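Local coordinates for protein malate dehydrogenase (Picrophilus torridus, PDB 4BGV) that probably catalyses the reversible, NAD-dependent oxidation of malate to oxaloacetate in the tricarboxylic acid cycle of a hyperacidophile, at residues A[4-10]-A[27-33]; A[76-82]-A[118-124]; A[145-151]-A[253-257]; A[153-158]-A[172-176]. All coordinates share one frame; numbering follows the deposited sequence. Where two conformers were deposited one is given.

Contact 1: A[4-10]-A[27-33]; sequences KISVIGA and GDIYIFD
Lys4 lies over one face of the Tyr30 ring. Its CE stands 3.7 Å from the centroid of the Tyr30 ring, 23° off the normal, in a CH-pi contact displaced toward the rim. CG is anti to the backbone N (chi1 172°) and the chain beyond is extended, which carries CE across the ring. Lys4 NZ donates to a water at 2.6 Å, and this water has a weak bond to Tyr30 OH. NZ also reaches Lys74 O, and Tyr30 OH is hydrogen-bonded to Asp58 OD2. On the side of the sheet that carries Lys4 and Tyr30, Ser6 OG comes within 3.6 Å of Phe32 CE1 but is hydrogen-bonded to Ser76 OG.

The Ile5 and Ile31 face is apolar and meets helix 12-23. Ile5 CD1 lies 3.8 Å from Gly27 CA, where a side chain on Gly27 would clash. Ala10 CB packs on Ile31 CG2 at 3.6 Å.

Five backbone hydrogen bonds join parallel strands 4-8 and 28-33, from Ile5 N to Asp28 O up to Gly9 N to Phe32 O. Beyond them, Ala10 N donates almost straight (171°) to the anti lone pair of Asp33 OD2, at 2.8 Å. The backbone angles of Gly9 call for glycine. This is the first beta-alpha-beta unit of a Rossmann fold, with its glycine-rich turn and the acidic end of the second strand. Gly9, Ala10 and Asp33 probably bind NAD.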
# COMPACT_ATOMS: atom_id res chain seq x y z
N LYS A 4 -4.26 19.97 -2.07
CA LYS A 4 -3.65 20.57 -0.90
C LYS A 4 -4.62 20.44 0.27
O LYS A 4 -5.81 20.74 0.15
CB LYS A 4 -3.35 22.03 -1.19
CG LYS A 4 -2.88 22.83 0.02
CD LYS A 4 -2.48 24.23 -0.44
CE LYS A 4 -1.88 25.06 0.68
NZ LYS A 4 -1.55 26.44 0.17
N ILE A 5 -4.11 19.96 1.39
CA ILE A 5 -4.91 19.84 2.60
C ILE A 5 -4.23 20.67 3.68
O ILE A 5 -3.02 20.55 3.89
CB ILE A 5 -5.02 18.37 3.06
CG1 ILE A 5 -5.61 17.49 1.95
CG2 ILE A 5 -5.84 18.25 4.35
CD1 ILE A 5 -4.56 16.67 1.19
N SER A 6 -5.00 21.53 4.33
CA SER A 6 -4.51 22.27 5.48
C SER A 6 -5.05 21.60 6.73
O SER A 6 -6.23 21.25 6.77
CB SER A 6 -4.96 23.73 5.44
OG SER A 6 -4.28 24.44 4.41
N VAL A 7 -4.19 21.44 7.73
CA VAL A 7 -4.59 20.92 9.04
C VAL A 7 -4.35 21.98 10.11
O VAL A 7 -3.21 22.39 10.36
CB VAL A 7 -3.79 19.64 9.38
CG1 VAL A 7 -4.12 19.12 10.76
CG2 VAL A 7 -4.04 18.56 8.31
N ILE A 8 -5.43 22.46 10.71
CA ILE A 8 -5.35 23.47 11.75
C ILE A 8 -5.26 22.75 13.10
O ILE A 8 -6.18 22.03 13.50
CB ILE A 8 -6.56 24.43 11.70
CG1 ILE A 8 -6.64 25.11 10.33
CG2 ILE A 8 -6.48 25.47 12.81
CD1 ILE A 8 -7.82 26.09 10.20
N GLY A 9 -4.12 22.92 13.78
CA GLY A 9 -3.83 22.21 15.02
C GLY A 9 -2.73 21.20 14.77
O GLY A 9 -2.86 20.32 13.91
N ALA A 10 -1.62 21.34 15.50
CA ALA A 10 -0.48 20.45 15.32
C ALA A 10 -0.19 19.61 16.57
O ALA A 10 0.92 19.12 16.75
CB ALA A 10 0.76 21.25 14.91
N GLY A 27 -2.26 14.20 -0.59
CA GLY A 27 -1.94 15.46 -1.25
C GLY A 27 -0.90 16.20 -0.44
O GLY A 27 -0.41 15.67 0.55
N ASP A 28 -0.55 17.41 -0.86
CA ASP A 28 0.36 18.24 -0.07
C ASP A 28 -0.34 18.63 1.23
O ASP A 28 -1.56 18.79 1.27
CB ASP A 28 0.75 19.49 -0.85
CG ASP A 28 1.55 19.16 -2.11
OD1 ASP A 28 2.36 18.20 -2.07
OD2 ASP A 28 1.36 19.85 -3.12
N ILE A 29 0.44 18.78 2.30
CA ILE A 29 -0.14 18.98 3.61
C ILE A 29 0.50 20.19 4.28
O ILE A 29 1.72 20.21 4.47
CB ILE A 29 0.08 17.74 4.47
CG1 ILE A 29 -0.63 16.53 3.85
CG2 ILE A 29 -0.45 17.95 5.89
CD1 ILE A 29 0.18 15.27 3.96
N TYR A 30 -0.31 21.20 4.58
CA TYR A 30 0.16 22.37 5.34
C TYR A 30 -0.43 22.35 6.76
O TYR A 30 -1.66 22.23 6.93
CB TYR A 30 -0.25 23.67 4.65
CG TYR A 30 0.58 24.03 3.42
CD1 TYR A 30 1.30 23.07 2.74
CD2 TYR A 30 0.65 25.35 2.97
CE1 TYR A 30 2.06 23.40 1.62
CE2 TYR A 30 1.40 25.69 1.86
CZ TYR A 30 2.10 24.71 1.19
OH TYR A 30 2.86 25.05 0.08
N ILE A 31 0.44 22.45 7.77
CA ILE A 31 0.00 22.32 9.16
C ILE A 31 0.10 23.69 9.82
O ILE A 31 1.04 24.44 9.56
CB ILE A 31 0.87 21.30 9.95
CG1 ILE A 31 1.05 20.00 9.16
CG2 ILE A 31 0.26 20.99 11.33
CD1 ILE A 31 1.97 19.01 9.85
N PHE A 32 -0.88 24.01 10.67
CA PHE A 32 -0.94 25.31 11.35
C PHE A 32 -1.15 25.14 12.85
O PHE A 32 -1.94 24.30 13.29
CB PHE A 32 -2.07 26.17 10.77
CG PHE A 32 -1.93 26.43 9.29
CD1 PHE A 32 -2.33 25.46 8.36
CD2 PHE A 32 -1.38 27.62 8.83
CE1 PHE A 32 -2.17 25.68 7.00
CE2 PHE A 32 -1.24 27.86 7.47
CZ PHE A 32 -1.63 26.88 6.55
N ASP A 33 -0.45 25.95 13.65
CA ASP A 33 -0.63 25.94 15.09
C ASP A 33 -0.15 27.26 15.68
O ASP A 33 0.84 27.85 15.23
CB ASP A 33 0.11 24.77 15.76
CG ASP A 33 -0.47 24.44 17.13
OD1 ASP A 33 -0.18 25.16 18.10
OD2 ASP A 33 -1.27 23.47 17.24
O HOH W 1 0.40 26.21 -1.46

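Contact 2: A[76-82]-A[118-124]; sequences SDVIVVT and SKIVVVT
Val81 CG2 meets Ile120 CG2 at 3.8 Å in the apolar centre of this strand pair. The other branch of Ile120 turns back, and its CD1 rests 3.9 Å from Ile79 CB. Helix 93-114 packs on this face through Ile79 and Val81. On the other face each valine meets the residue two places beyond its register partner. Val78 CG1 touches Val121 CG2 at 4.1 Å, and Val80 CG1 touches Val123 CG2 at 3.9 Å. Helix 232-246 lies against Val78 and Val123.

Strands 78-81 and 119-122 run parallel and, with helix 93-114, form a beta-alpha-beta unit in the second half of the Rossmann fold. Val123 and Thr124 probably belong to the NAD site. Ile79 and Val81 each bond through N and O, starting with Ile79 N to Lys119 O. Val81 O closes the series, taking Val123 N in its carbonyl plane at 2.9 Å and a weak second bond from Thr124 N.

At the other end Ser118 OG donates to Ser76 O at 2.6 Å, from above the carbonyl plane. Lys119 bends at chi2 (75°) and chi3 (66°), which curls its chain back toward Asp77. In the Asp77 conformer described, OD1 meets Lys119 NZ in a salt bridge of 2.8 Å, which may not be permanent. A methionine in place of Lys119 would probably cost the Asp77 carboxylate this charged mate. NZ also has a weak bond to Lys282 O.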
# COMPACT_ATOMS: atom_id res chain seq x y z
N SER A 76 -6.46 25.42 -0.61
CA SER A 76 -6.65 24.12 0.03
C SER A 76 -7.96 23.49 -0.45
O SER A 76 -9.00 24.14 -0.47
CB SER A 76 -6.71 24.27 1.56
OG SER A 76 -5.44 24.66 2.10
N ASP A 77 -7.91 22.23 -0.86
CA ASP A 77 -9.14 21.54 -1.24
C ASP A 77 -9.93 21.20 0.02
O ASP A 77 -11.16 21.29 0.02
CB ASP A 77 -8.82 20.26 -2.02
CG ASP A 77 -10.07 19.62 -2.61
OD1 ASP A 77 -10.90 20.35 -3.18
OD2 ASP A 77 -10.21 18.39 -2.49
N VAL A 78 -9.22 20.81 1.08
CA VAL A 78 -9.83 20.46 2.36
C VAL A 78 -9.04 21.12 3.48
O VAL A 78 -7.81 21.19 3.43
CB VAL A 78 -9.86 18.93 2.58
CG1 VAL A 78 -10.35 18.59 4.00
CG2 VAL A 78 -10.75 18.27 1.53
N ILE A 79 -9.76 21.65 4.46
CA ILE A 79 -9.16 22.11 5.71
C ILE A 79 -9.71 21.26 6.85
O ILE A 79 -10.93 21.10 6.98
CB ILE A 79 -9.52 23.58 5.97
CG1 ILE A 79 -9.00 24.45 4.83
CG2 ILE A 79 -8.98 24.06 7.34
CD1 ILE A 79 -9.42 25.92 4.92
N VAL A 80 -8.81 20.72 7.66
CA VAL A 80 -9.19 19.89 8.79
C VAL A 80 -9.02 20.72 10.06
O VAL A 80 -7.91 21.20 10.35
CB VAL A 80 -8.26 18.65 8.88
CG1 VAL A 80 -8.70 17.75 10.03
CG2 VAL A 80 -8.27 17.87 7.57
N VAL A 81 -10.10 20.91 10.80
CA VAL A 81 -10.04 21.73 12.01
C VAL A 81 -9.89 20.87 13.27
O VAL A 81 -10.84 20.19 13.68
CB VAL A 81 -11.29 22.64 12.12
CG1 VAL A 81 -11.22 23.53 13.38
CG2 VAL A 81 -11.42 23.51 10.87
N THR A 82 -8.71 20.89 13.88
CA THR A 82 -8.47 20.12 15.10
C THR A 82 -8.04 21.04 16.23
O THR A 82 -7.53 20.58 17.24
CB THR A 82 -7.35 19.07 14.93
OG1 THR A 82 -6.07 19.71 14.94
CG2 THR A 82 -7.51 18.31 13.64
N SER A 118 -12.65 26.16 0.27
CA SER A 118 -12.32 24.83 0.81
C SER A 118 -13.52 24.03 1.32
O SER A 118 -14.51 24.61 1.78
CB SER A 118 -11.31 24.97 1.96
OG SER A 118 -10.10 25.53 1.48
N LYS A 119 -13.43 22.71 1.24
CA LYS A 119 -14.32 21.85 2.02
C LYS A 119 -13.72 21.70 3.41
O LYS A 119 -12.50 21.65 3.57
CB LYS A 119 -14.50 20.47 1.36
CG LYS A 119 -15.56 20.39 0.25
CD LYS A 119 -15.11 21.04 -1.05
CE LYS A 119 -13.93 20.29 -1.70
NZ LYS A 119 -13.64 20.74 -3.10
N ILE A 120 -14.56 21.64 4.44
CA ILE A 120 -14.05 21.61 5.81
C ILE A 120 -14.42 20.31 6.50
O ILE A 120 -15.57 19.88 6.43
CB ILE A 120 -14.60 22.79 6.65
CG1 ILE A 120 -14.63 24.08 5.81
CG2 ILE A 120 -13.80 22.95 7.96
CD1 ILE A 120 -13.23 24.54 5.32
N VAL A 121 -13.44 19.69 7.17
CA VAL A 121 -13.69 18.54 8.04
C VAL A 121 -13.39 18.98 9.47
O VAL A 121 -12.24 19.24 9.83
CB VAL A 121 -12.81 17.32 7.67
CG1 VAL A 121 -12.95 16.22 8.72
CG2 VAL A 121 -13.22 16.79 6.27
N VAL A 122 -14.45 19.07 10.28
CA VAL A 122 -14.32 19.59 11.64
C VAL A 122 -14.20 18.44 12.63
O VAL A 122 -15.02 17.53 12.62
CB VAL A 122 -15.54 20.48 12.01
CG1 VAL A 122 -15.36 21.09 13.40
CG2 VAL A 122 -15.70 21.58 10.98
N VAL A 123 -13.17 18.50 13.48
CA VAL A 123 -12.84 17.40 14.40
C VAL A 123 -13.10 17.76 15.86
O VAL A 123 -13.49 16.90 16.65
CB VAL A 123 -11.35 17.03 14.26
CG1 VAL A 123 -10.91 16.03 15.35
CG2 VAL A 123 -11.06 16.51 12.84
N THR A 124 -12.87 19.01 16.21
CA THR A 124 -13.08 19.51 17.57
C THR A 124 -14.43 19.04 18.16
O THR A 124 -15.48 19.25 17.56
CB THR A 124 -13.00 21.05 17.57
OG1 THR A 124 -11.81 21.48 16.88
CG2 THR A 124 -12.97 21.60 19.00

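Contact 3: A[145-151]-A[253-257]; sequences IIGLGGS and IPCAA
Ile146 comes first to the strand 253-257. Its CA sends a C-H toward Ala256 O at 3.4 Å, and its CB lies 4.3 Å from Cys255 CB.

Gly147 makes the two firm bonds. Its N donates to Ala256 O at 3.0 Å, in the carbonyl plane and on a lone pair. Its O accepts Ala256 N at 2.9 Å, with the donor tilted 22° from the plane. This is a single antiparallel bridge, for the short strands lie at 119° to each other. A side chain on Gly147 would clash with Ala256 CB.

From Gly149, the N-cap of the next helix, a water takes over. It accepts from Gly149 N and from Ser151 N, both at 2.9 Å, and donates to Pro254 O at 2.8 Å. The water ties the helix start to the strand. Gly149 lies close to His180, the probable proton acceptor. Gly150 CA packs close to Pro254 CB, and a CB on Gly150 would clash with it. Ser151 CB packs on Ile253 CG2, while Ser151 OG bonds to Ser237 O.

The contact joins strand 145-147, last of the parallel NAD-domain sheet and paired with strand 119-122, and the start of helix 150-165 to strand 251-259 of the C-terminal domain. Helix 232-246 touches Ile146, Ser151 and Cys255. Strand 251-259 continues into its own antiparallel sheet through strand 272-281, and helix 127-138 meets Ile145 and Ala256.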
# COMPACT_ATOMS: atom_id res chain seq x y z
N ILE A 145 -19.25 21.33 4.59
CA ILE A 145 -18.73 21.16 5.94
C ILE A 145 -19.23 19.84 6.52
O ILE A 145 -20.44 19.58 6.53
CB ILE A 145 -19.20 22.32 6.87
CG1 ILE A 145 -18.80 23.68 6.28
CG2 ILE A 145 -18.62 22.17 8.26
CD1 ILE A 145 -19.50 24.89 6.94
N ILE A 146 -18.32 19.00 6.99
CA ILE A 146 -18.71 17.77 7.69
C ILE A 146 -17.94 17.60 9.00
O ILE A 146 -16.81 18.06 9.11
CB ILE A 146 -18.54 16.51 6.79
CG1 ILE A 146 -17.09 16.33 6.36
CG2 ILE A 146 -19.42 16.62 5.55
CD1 ILE A 146 -16.88 15.08 5.46
N GLY A 147 -18.56 16.94 9.98
CA GLY A 147 -17.94 16.74 11.27
C GLY A 147 -17.60 15.28 11.56
O GLY A 147 -18.36 14.38 11.22
N LEU A 148 -16.44 15.05 12.17
CA LEU A 148 -16.05 13.70 12.58
C LEU A 148 -17.00 13.19 13.64
O LEU A 148 -17.25 13.86 14.63
CB LEU A 148 -14.63 13.70 13.16
CG LEU A 148 -14.24 12.37 13.81
CD1 LEU A 148 -14.07 11.26 12.77
CD2 LEU A 148 -12.98 12.53 14.70
N GLY A 149 -17.52 11.99 13.45
CA GLY A 149 -18.33 11.37 14.48
C GLY A 149 -18.35 9.88 14.24
O GLY A 149 -17.54 9.13 14.82
N GLY A 150 -19.24 9.45 13.36
CA GLY A 150 -19.45 8.04 13.08
C GLY A 150 -18.23 7.30 12.56
O GLY A 150 -18.12 6.09 12.77
N SER A 151 -17.32 7.98 11.87
CA SER A 151 -16.15 7.29 11.34
C SER A 151 -15.36 6.67 12.49
O SER A 151 -14.85 5.55 12.39
CB SER A 151 -15.25 8.24 10.53
OG SER A 151 -14.19 7.50 9.93
N ILE A 253 -20.31 7.09 4.93
CA ILE A 253 -19.90 7.06 6.34
C ILE A 253 -20.77 8.06 7.11
O ILE A 253 -21.06 9.16 6.61
CB ILE A 253 -18.41 7.49 6.48
CG1 ILE A 253 -17.49 6.57 5.67
CG2 ILE A 253 -17.97 7.51 7.96
CD1 ILE A 253 -16.05 7.12 5.57
N PRO A 254 -21.20 7.68 8.33
CA PRO A 254 -21.94 8.66 9.14
C PRO A 254 -21.04 9.80 9.59
O PRO A 254 -19.98 9.55 10.16
CB PRO A 254 -22.40 7.84 10.36
CG PRO A 254 -22.21 6.42 9.98
CD PRO A 254 -21.08 6.38 9.00
N CYS A 255 -21.46 11.02 9.31
CA CYS A 255 -20.71 12.22 9.72
C CYS A 255 -21.72 13.26 10.16
O CYS A 255 -22.88 13.20 9.78
CB CYS A 255 -19.92 12.79 8.55
SG CYS A 255 -18.82 11.62 7.73
N ALA A 256 -21.26 14.25 10.91
CA ALA A 256 -22.13 15.37 11.25
C ALA A 256 -22.37 16.18 9.98
O ALA A 256 -21.42 16.63 9.31
CB ALA A 256 -21.50 16.23 12.33
N ALA A 257 -23.63 16.33 9.60
CA ALA A 257 -23.94 17.04 8.37
C ALA A 257 -25.15 17.93 8.56
O ALA A 257 -25.99 17.67 9.43
CB ALA A 257 -24.17 16.06 7.22
O HOH W 2 -17.53 10.66 10.91

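Contact 4: A[153-158]-A[172-176]; sequences DSTRFR and VNAFV
Helix 153-158 passes strand 172-176 with the axes 7.4 Å apart at 135°, and Ser154 and Ala174 bring the two backbones nearest. Phe157 CG is anti to its own N (chi1 -163°), which swings the ring over to the strand. Ala174 CB touches the ring at CG, 3.5 Å away. Val176 CG1 comes to the ring edge, near its plane, 3.6 Å from Phe157 CD2. The second branch of that valine, CG2, fits against the helix backbone at Ser154 N and lies 4.0 Å from Asp153 CB. Helix 204-215 and strand 184-193 also pack on Phe157.

Arg158 lays CG 3.7 Å from Ala174 CB. A bend at chi3 (69°) then brings NE to 2.7 Å from Val172 O, but the hydrogen bond is weak because its angle is poor. Its NH2 bonds to Phe169 O. With a leucine here Val172 O and Phe169 O would probably each lose a donor.

The helix also faces the active site of the lactate and malate dehydrogenase catalytic domain. Asp153 OD2 bonds to His180 ND1, the Asp-His pair of this family. His180 is the probable proton acceptor. Arg156 probably binds the substrate, and its NE makes a salt bridge to Glu48 of a second subunit.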
# COMPACT_ATOMS: atom_id res chain seq x y z
N ASP A 153 -16.58 6.28 15.90
CA ASP A 153 -17.37 5.35 16.70
C ASP A 153 -17.47 4.00 16.00
O ASP A 153 -17.42 2.96 16.64
CB ASP A 153 -18.76 5.90 17.02
CG ASP A 153 -18.71 7.10 17.93
OD1 ASP A 153 -17.84 7.12 18.83
OD2 ASP A 153 -19.54 8.03 17.75
N SER A 154 -17.61 4.03 14.67
CA SER A 154 -17.79 2.78 13.94
C SER A 154 -16.50 1.97 13.93
O SER A 154 -16.55 0.74 14.00
CB SER A 154 -18.32 2.99 12.52
OG SER A 154 -17.36 3.62 11.70
N THR A 155 -15.34 2.63 13.85
CA THR A 155 -14.09 1.88 13.86
C THR A 155 -13.89 1.19 15.20
O THR A 155 -13.42 0.07 15.26
CB THR A 155 -12.88 2.76 13.57
OG1 THR A 155 -13.28 3.90 12.81
CG2 THR A 155 -11.86 1.97 12.79
N ARG A 156 -14.26 1.87 16.28
CA ARG A 156 -14.15 1.24 17.61
C ARG A 156 -15.11 0.05 17.73
O ARG A 156 -14.71 -1.04 18.12
CB ARG A 156 -14.41 2.26 18.74
CG ARG A 156 -13.34 3.37 18.81
CD ARG A 156 -13.32 4.00 20.21
NE ARG A 156 -12.21 4.94 20.37
CZ ARG A 156 -12.35 6.26 20.50
NH1 ARG A 156 -13.56 6.81 20.52
NH2 ARG A 156 -11.27 7.03 20.62
N PHE A 157 -16.36 0.28 17.35
CA PHE A 157 -17.42 -0.74 17.43
C PHE A 157 -16.97 -1.97 16.61
O PHE A 157 -17.10 -3.11 17.06
CB PHE A 157 -18.71 -0.10 16.86
CG PHE A 157 -20.01 -0.81 17.20
CD1 PHE A 157 -20.03 -2.05 17.80
CD2 PHE A 157 -21.22 -0.19 16.91
CE1 PHE A 157 -21.24 -2.68 18.09
CE2 PHE A 157 -22.45 -0.82 17.21
CZ PHE A 157 -22.45 -2.05 17.81
N ARG A 158 -16.43 -1.74 15.43
CA ARG A 158 -15.95 -2.85 14.59
C ARG A 158 -14.78 -3.61 15.22
O ARG A 158 -14.68 -4.84 15.12
CB ARG A 158 -15.52 -2.34 13.21
CG ARG A 158 -16.67 -1.88 12.33
CD ARG A 158 -16.12 -1.15 11.08
NE ARG A 158 -15.43 -2.06 10.17
CZ ARG A 158 -14.72 -1.66 9.12
NH1 ARG A 158 -14.61 -0.37 8.86
NH2 ARG A 158 -14.12 -2.56 8.33
N VAL A 172 -16.27 -6.87 9.41
CA VAL A 172 -17.26 -6.41 10.38
C VAL A 172 -17.80 -5.05 9.95
O VAL A 172 -17.05 -4.17 9.51
CB VAL A 172 -16.68 -6.32 11.81
CG1 VAL A 172 -17.74 -5.83 12.77
CG2 VAL A 172 -16.17 -7.67 12.29
N ASN A 173 -19.12 -4.89 10.04
CA ASN A 173 -19.77 -3.62 9.75
C ASN A 173 -20.60 -3.21 10.94
O ASN A 173 -21.43 -3.98 11.40
CB ASN A 173 -20.66 -3.78 8.53
CG ASN A 173 -19.88 -4.25 7.32
OD1 ASN A 173 -19.16 -3.46 6.70
ND2 ASN A 173 -19.97 -5.54 7.00
N ALA A 174 -20.38 -2.00 11.44
CA ALA A 174 -21.07 -1.54 12.63
C ALA A 174 -21.76 -0.21 12.34
O ALA A 174 -21.10 0.77 11.98
CB ALA A 174 -20.08 -1.38 13.78
N PHE A 175 -23.08 -0.18 12.49
CA PHE A 175 -23.88 0.96 12.06
C PHE A 175 -24.19 1.88 13.24
O PHE A 175 -24.92 1.51 14.15
CB PHE A 175 -25.18 0.45 11.43
CG PHE A 175 -25.92 1.50 10.65
CD1 PHE A 175 -26.78 2.36 11.27
CD2 PHE A 175 -25.72 1.62 9.29
CE1 PHE A 175 -27.46 3.32 10.57
CE2 PHE A 175 -26.39 2.58 8.57
CZ PHE A 175 -27.26 3.44 9.21
N VAL A 176 -23.63 3.09 13.20
CA VAL A 176 -23.95 4.09 14.22
C VAL A 176 -24.23 5.46 13.62
O VAL A 176 -23.56 5.88 12.67
CB VAL A 176 -22.81 4.23 15.24
CG1 VAL A 176 -22.78 3.02 16.18
CG2 VAL A 176 -21.48 4.41 14.53

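Overall arrangement
All four contacts are largely buried. Contacts 2 and 3 lie nearer the chain's centre; contacts 1 and 4 lie farther out, on opposite sides of it. Contacts 1 and 2 are parallel strand pairs of one sheet, joined where Ser6 bonds to Ser76 and Ile8 O to Thr82. Both have regular backbone bonding. Contact 1 has one apolar and one mixed face; contact 2 is apolar on both through its middle, with polar groups at the N-terminal ends of its strands. Contact 3, at the edge of this sheet, swaps regular pairing for one bridge, a water and close glycine packing. Contact 4 shares helix 150-165 with contact 3 and rests mainly on side chains. Both reach a second subunit.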